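Local atomic coordinates of TetR-family transcriptional regulator (Streptomyces coelicolor, PDB entry 2G7L), a protein that probably binds DNA through an N-terminal helix-turn-helix domain and regulates transcription as a member of the TetR family. Residues L19-L31 and L45-Y59. Sequence-based numbering, arbitrary orientation.
Sequences LSRRWIVDTAVAL and LAQELDTGPASLYVY
L49 spreads its two methyls over W23, T27 and I24 of helix 21-35, an example of how a helix-turn-helix hides its apolar residues against the preceding helix. Its CD2 lies over one face of the W23 indole, a CH-pi contact 3.8 Å from the centroid of the five-membered ring, and touches OG1 of T27, while CD1 packs 3.8 Å from CG1 of I24 and reaches CD1 of L19, ahead of the helix. L45 enters as a knob among I24, T27, A28 and L31.

Y59 closes the other end. With CG1 beside its backbone N (chi1 -67°), I24 carries CD1 to within 3.3 Å of CD1 of Y59 and 4.0 Å of CD2 of L56. S20 C and the backbone N of R21 lie over one face of the Y59 ring, whereas L19 has CG 4.1 Å from CE1 and sends CD2 on to CB of S55, 3.6 Å away. An alanine in place of Y59 is likely to open a gap beside I24 and L19.

A weak, bent hydrogen bond crosses the contact from NH2 of R21, its chain extended, to the backbone O of Y59 (2.9 Å, 126°), in the guanidinium plane. Within 19-31, OG of S20 caps the helix by accepting from W23 N.

A Schellman motif with D50 at C' ends helix 42-48. Helix 63-74 packs L66 against L45, and helices 21-35, 42-48 and 53-56 form the three-helix bundle characteristic of TetR regulators, the last two being its helix-turn-helix.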
loop_
_atom_site.group_PDB
_atom_site.type_symbol
_atom_site.label_atom_id
_atom_site.label_comp_id
_atom_site.label_asym_id
_atom_site.label_seq_id
_atom_site.Cartn_x
_atom_site.Cartn_y
_atom_site.Cartn_z
ATOM N N LEU A 19 -31.883 14.300 2.513
ATOM C CA LEU A 19 -30.580 13.792 2.124
ATOM C C LEU A 19 -30.089 12.937 3.275
ATOM O O LEU A 19 -30.189 13.356 4.431
ATOM C CB LEU A 19 -29.629 14.963 1.916
ATOM C CG LEU A 19 -28.444 14.926 0.948
ATOM C CD1 LEU A 19 -28.648 14.096 -0.360
ATOM C CD2 LEU A 19 -28.037 16.353 0.629
ATOM N N SER A 20 -29.574 11.741 2.986
ATOM C CA SER A 20 -28.922 10.941 4.039
ATOM C C SER A 20 -27.602 10.375 3.541
ATOM O O SER A 20 -27.361 10.337 2.326
ATOM C CB SER A 20 -29.836 9.817 4.532
ATOM O OG SER A 20 -30.168 8.934 3.467
ATOM N N ARG A 21 -26.766 9.907 4.475
ATOM C CA ARG A 21 -25.557 9.196 4.120
ATOM C C ARG A 21 -25.915 7.950 3.294
ATOM O O ARG A 21 -25.308 7.713 2.243
ATOM C CB ARG A 21 -24.749 8.829 5.363
ATOM C CG ARG A 21 -23.378 8.221 4.979
ATOM C CD ARG A 21 -22.386 8.080 6.098
ATOM N NE ARG A 21 -21.332 7.134 5.703
ATOM C CZ ARG A 21 -20.105 7.481 5.312
ATOM N NH1 ARG A 21 -19.210 6.558 4.963
ATOM N NH2 ARG A 21 -19.759 8.744 5.289
ATOM N N ARG A 22 -26.898 7.160 3.753
ATOM C CA ARG A 22 -27.247 5.936 3.047
ATOM C C ARG A 22 -27.603 6.233 1.582
ATOM O O ARG A 22 -27.194 5.517 0.678
ATOM C CB ARG A 22 -28.418 5.227 3.724
ATOM C CG ARG A 22 -28.879 3.964 2.917
ATOM C CD ARG A 22 -30.348 3.552 3.147
ATOM N NE ARG A 22 -31.266 4.636 2.844
ATOM C CZ ARG A 22 -31.674 4.954 1.618
ATOM N NH1 ARG A 22 -31.249 4.275 0.543
ATOM N NH2 ARG A 22 -32.499 5.974 1.479
ATOM N N TRP A 23 -28.424 7.258 1.353
ATOM C CA TRP A 23 -28.904 7.558 -0.000
ATOM C C TRP A 23 -27.767 7.980 -0.919
ATOM O O TRP A 23 -27.657 7.528 -2.066
ATOM C CB TRP A 23 -30.007 8.629 0.044
ATOM C CG TRP A 23 -30.626 9.030 -1.311
ATOM C CD1 TRP A 23 -30.672 8.301 -2.498
ATOM C CD2 TRP A 23 -31.299 10.257 -1.579
ATOM N NE1 TRP A 23 -31.322 9.023 -3.474
ATOM C CE2 TRP A 23 -31.709 10.231 -2.931
ATOM C CE3 TRP A 23 -31.597 11.391 -0.794
ATOM C CZ2 TRP A 23 -32.434 11.295 -3.514
ATOM C CZ3 TRP A 23 -32.330 12.443 -1.379
ATOM C CH2 TRP A 23 -32.726 12.376 -2.725
ATOM N N ILE A 24 -26.925 8.856 -0.395
ATOM C CA ILE A 24 -25.713 9.341 -1.110
ATOM C C ILE A 24 -24.831 8.203 -1.554
ATOM O O ILE A 24 -24.367 8.147 -2.734
ATOM C CB ILE A 24 -24.932 10.304 -0.199
ATOM C CG1 ILE A 24 -25.761 11.570 0.011
ATOM C CG2 ILE A 24 -23.485 10.588 -0.760
ATOM C CD1 ILE A 24 -25.348 12.404 1.235
ATOM N N VAL A 25 -24.605 7.243 -0.647
ATOM C CA VAL A 25 -23.688 6.143 -1.006
ATOM C C VAL A 25 -24.329 5.141 -1.921
ATOM O O VAL A 25 -23.675 4.619 -2.838
ATOM C CB VAL A 25 -22.697 5.593 0.193
ATOM C CG1 VAL A 25 -22.895 6.248 1.537
ATOM C CG2 VAL A 25 -22.543 4.077 0.255
ATOM N N ASP A 26 -25.643 4.922 -1.749
ATOM C CA ASP A 26 -26.373 3.968 -2.630
ATOM C C ASP A 26 -26.320 4.514 -4.048
ATOM O O ASP A 26 -26.221 3.745 -4.996
ATOM C CB ASP A 26 -27.860 3.704 -2.176
ATOM C CG ASP A 26 -27.975 2.865 -0.836
ATOM O OD1 ASP A 26 -26.908 2.354 -0.330
ATOM O OD2 ASP A 26 -29.134 2.675 -0.319
ATOM N N THR A 27 -26.413 5.844 -4.171
ATOM C CA THR A 27 -26.298 6.558 -5.460
ATOM C C THR A 27 -24.880 6.440 -6.075
ATOM O O THR A 27 -24.729 6.134 -7.274
ATOM C CB THR A 27 -26.665 8.060 -5.281
ATOM O OG1 THR A 27 -27.973 8.155 -4.722
ATOM C CG2 THR A 27 -26.700 8.784 -6.601
ATOM N N ALA A 28 -23.850 6.690 -5.244
ATOM C CA ALA A 28 -22.446 6.468 -5.647
ATOM C C ALA A 28 -22.260 5.065 -6.186
ATOM O O ALA A 28 -21.600 4.897 -7.190
ATOM C CB ALA A 28 -21.493 6.716 -4.484
ATOM N N VAL A 29 -22.843 4.064 -5.517
ATOM C CA VAL A 29 -22.679 2.684 -5.919
ATOM C C VAL A 29 -23.284 2.473 -7.290
ATOM O O VAL A 29 -22.663 1.841 -8.170
ATOM C CB VAL A 29 -23.323 1.693 -4.909
ATOM C CG1 VAL A 29 -23.325 0.245 -5.489
ATOM C CG2 VAL A 29 -22.564 1.679 -3.550
ATOM N N ALA A 30 -24.528 2.951 -7.463
ATOM C CA ALA A 30 -25.239 2.846 -8.734
ATOM C C ALA A 30 -24.497 3.590 -9.824
ATOM O O ALA A 30 -24.342 3.062 -10.896
ATOM C CB ALA A 30 -26.737 3.399 -8.588
ATOM N N LEU A 31 -24.037 4.806 -9.544
ATOM C CA LEU A 31 -23.190 5.553 -10.505
ATOM C C LEU A 31 -21.919 4.786 -10.979
ATOM O O LEU A 31 -21.601 4.794 -12.185
ATOM C CB LEU A 31 -22.798 6.891 -9.916
ATOM C CG LEU A 31 -22.271 7.934 -10.869
ATOM C CD1 LEU A 31 -23.208 8.097 -12.075
ATOM C CD2 LEU A 31 -22.176 9.201 -10.051
ATOM N N LEU A 45 -22.217 13.708 -8.172
ATOM C CA LEU A 45 -23.151 13.102 -7.213
ATOM C C LEU A 45 -24.172 14.125 -6.750
ATOM O O LEU A 45 -25.337 13.798 -6.636
ATOM C CB LEU A 45 -22.379 12.521 -6.014
ATOM C CG LEU A 45 -22.844 11.273 -5.292
ATOM C CD1 LEU A 45 -23.014 10.111 -6.256
ATOM C CD2 LEU A 45 -21.756 10.997 -4.263
ATOM N N ALA A 46 -23.710 15.356 -6.491
ATOM C CA ALA A 46 -24.567 16.517 -6.169
ATOM C C ALA A 46 -25.589 16.760 -7.292
ATOM O O ALA A 46 -26.786 16.981 -7.052
ATOM C CB ALA A 46 -23.699 17.745 -5.942
ATOM N N GLN A 47 -25.117 16.655 -8.522
ATOM C CA GLN A 47 -25.969 16.781 -9.683
ATOM C C GLN A 47 -26.963 15.649 -9.678
ATOM O O GLN A 47 -28.136 15.856 -9.910
ATOM C CB GLN A 47 -25.129 16.727 -10.956
ATOM C CG GLN A 47 -25.895 16.961 -12.263
ATOM C CD GLN A 47 -25.500 15.964 -13.359
ATOM O OE1 GLN A 47 -26.290 15.064 -13.703
ATOM N NE2 GLN A 47 -24.264 16.098 -13.895
ATOM N N GLU A 48 -26.505 14.437 -9.407
ATOM C CA GLU A 48 -27.392 13.289 -9.440
ATOM C C GLU A 48 -28.477 13.365 -8.349
ATOM O O GLU A 48 -29.572 12.828 -8.500
ATOM C CB GLU A 48 -26.582 12.003 -9.333
ATOM C CG GLU A 48 -27.352 10.763 -9.699
ATOM C CD GLU A 48 -27.649 10.646 -11.196
ATOM O OE1 GLU A 48 -27.184 11.482 -12.006
ATOM O OE2 GLU A 48 -28.347 9.676 -11.562
ATOM N N LEU A 49 -28.189 14.056 -7.258
ATOM C CA LEU A 49 -29.157 14.167 -6.179
ATOM C C LEU A 49 -29.935 15.505 -6.175
ATOM O O LEU A 49 -30.633 15.812 -5.196
ATOM C CB LEU A 49 -28.461 13.934 -4.837
ATOM C CG LEU A 49 -27.833 12.537 -4.716
ATOM C CD1 LEU A 49 -26.847 12.446 -3.553
ATOM C CD2 LEU A 49 -28.915 11.521 -4.566
ATOM N N ASP A 50 -29.806 16.289 -7.256
ATOM C CA ASP A 50 -30.440 17.621 -7.371
ATOM C C ASP A 50 -30.134 18.512 -6.155
ATOM O O ASP A 50 -31.029 19.119 -5.596
ATOM C CB ASP A 50 -31.962 17.511 -7.588
ATOM C CG ASP A 50 -32.352 16.546 -8.760
ATOM O OD1 ASP A 50 -33.415 15.865 -8.641
ATOM O OD2 ASP A 50 -31.626 16.456 -9.794
ATOM N N THR A 51 -28.863 18.565 -5.757
ATOM C CA THR A 51 -28.378 19.396 -4.644
ATOM C C THR A 51 -26.921 19.880 -4.950
ATOM O O THR A 51 -26.377 19.583 -6.035
ATOM C CB THR A 51 -28.470 18.611 -3.308
ATOM O OG1 THR A 51 -28.119 19.459 -2.209
ATOM C CG2 THR A 51 -27.555 17.408 -3.315
ATOM N N GLY A 52 -26.306 20.628 -4.030
ATOM C CA GLY A 52 -24.922 21.089 -4.220
ATOM C C GLY A 52 -23.894 20.280 -3.423
ATOM O O GLY A 52 -24.251 19.654 -2.405
ATOM N N PRO A 53 -22.605 20.304 -3.847
ATOM C CA PRO A 53 -21.512 19.627 -3.136
ATOM C C PRO A 53 -21.422 19.897 -1.612
ATOM O O PRO A 53 -21.105 18.967 -0.848
ATOM C CB PRO A 53 -20.260 20.157 -3.839
ATOM C CG PRO A 53 -20.730 20.530 -5.211
ATOM C CD PRO A 53 -22.120 21.014 -5.048
ATOM N N ALA A 54 -21.688 21.136 -1.178
ATOM C CA ALA A 54 -21.651 21.510 0.252
ATOM C C ALA A 54 -22.566 20.649 1.127
ATOM O O ALA A 54 -22.256 20.343 2.285
ATOM C CB ALA A 54 -21.994 23.006 0.426
ATOM N N SER A 55 -23.702 20.270 0.565
ATOM C CA SER A 55 -24.649 19.394 1.244
ATOM C C SER A 55 -24.106 17.992 1.466
ATOM O O SER A 55 -24.328 17.404 2.503
ATOM C CB SER A 55 -25.926 19.293 0.429
ATOM O OG SER A 55 -26.346 20.578 0.075
ATOM N N LEU A 56 -23.398 17.470 0.476
ATOM C CA LEU A 56 -22.868 16.118 0.534
ATOM C C LEU A 56 -21.702 16.018 1.486
ATOM O O LEU A 56 -21.453 14.954 2.020
ATOM C CB LEU A 56 -22.411 15.667 -0.845
ATOM C CG LEU A 56 -23.360 15.733 -2.023
ATOM C CD1 LEU A 56 -22.685 15.094 -3.195
ATOM C CD2 LEU A 56 -24.652 15.054 -1.698
ATOM N N TYR A 57 -20.997 17.128 1.696
ATOM C CA TYR A 57 -19.734 17.138 2.454
ATOM C C TYR A 57 -19.919 16.948 3.931
ATOM O O TYR A 57 -18.976 16.621 4.635
ATOM C CB TYR A 57 -18.909 18.429 2.209
ATOM C CG TYR A 57 -18.163 18.468 0.889
ATOM C CD1 TYR A 57 -18.209 19.601 0.069
ATOM C CD2 TYR A 57 -17.435 17.380 0.459
ATOM C CE1 TYR A 57 -17.540 19.634 -1.165
ATOM C CE2 TYR A 57 -16.758 17.390 -0.745
ATOM C CZ TYR A 57 -16.803 18.517 -1.564
ATOM O OH TYR A 57 -16.104 18.509 -2.757
ATOM N N VAL A 58 -21.127 17.160 4.408
ATOM C CA VAL A 58 -21.428 16.891 5.798
ATOM C C VAL A 58 -21.494 15.376 6.065
ATOM O O VAL A 58 -21.205 14.925 7.174
ATOM C CB VAL A 58 -22.710 17.657 6.270
ATOM C CG1 VAL A 58 -23.410 18.298 5.115
ATOM C CG2 VAL A 58 -23.664 16.762 7.065
ATOM N N TYR A 59 -21.858 14.607 5.040
ATOM C CA TYR A 59 -21.951 13.130 5.104
ATOM C C TYR A 59 -20.632 12.472 4.705
ATOM O O TYR A 59 -20.096 11.664 5.453
ATOM C CB TYR A 59 -23.120 12.627 4.254
ATOM C CG TYR A 59 -24.415 13.241 4.704
ATOM C CD1 TYR A 59 -25.027 14.244 3.962
ATOM C CD2 TYR A 59 -25.017 12.858 5.915
ATOM C CE1 TYR A 59 -26.203 14.837 4.378
ATOM C CE2 TYR A 59 -26.213 13.447 6.343
ATOM C CZ TYR A 59 -26.795 14.440 5.569
ATOM O OH TYR A 59 -27.977 15.058 5.971
#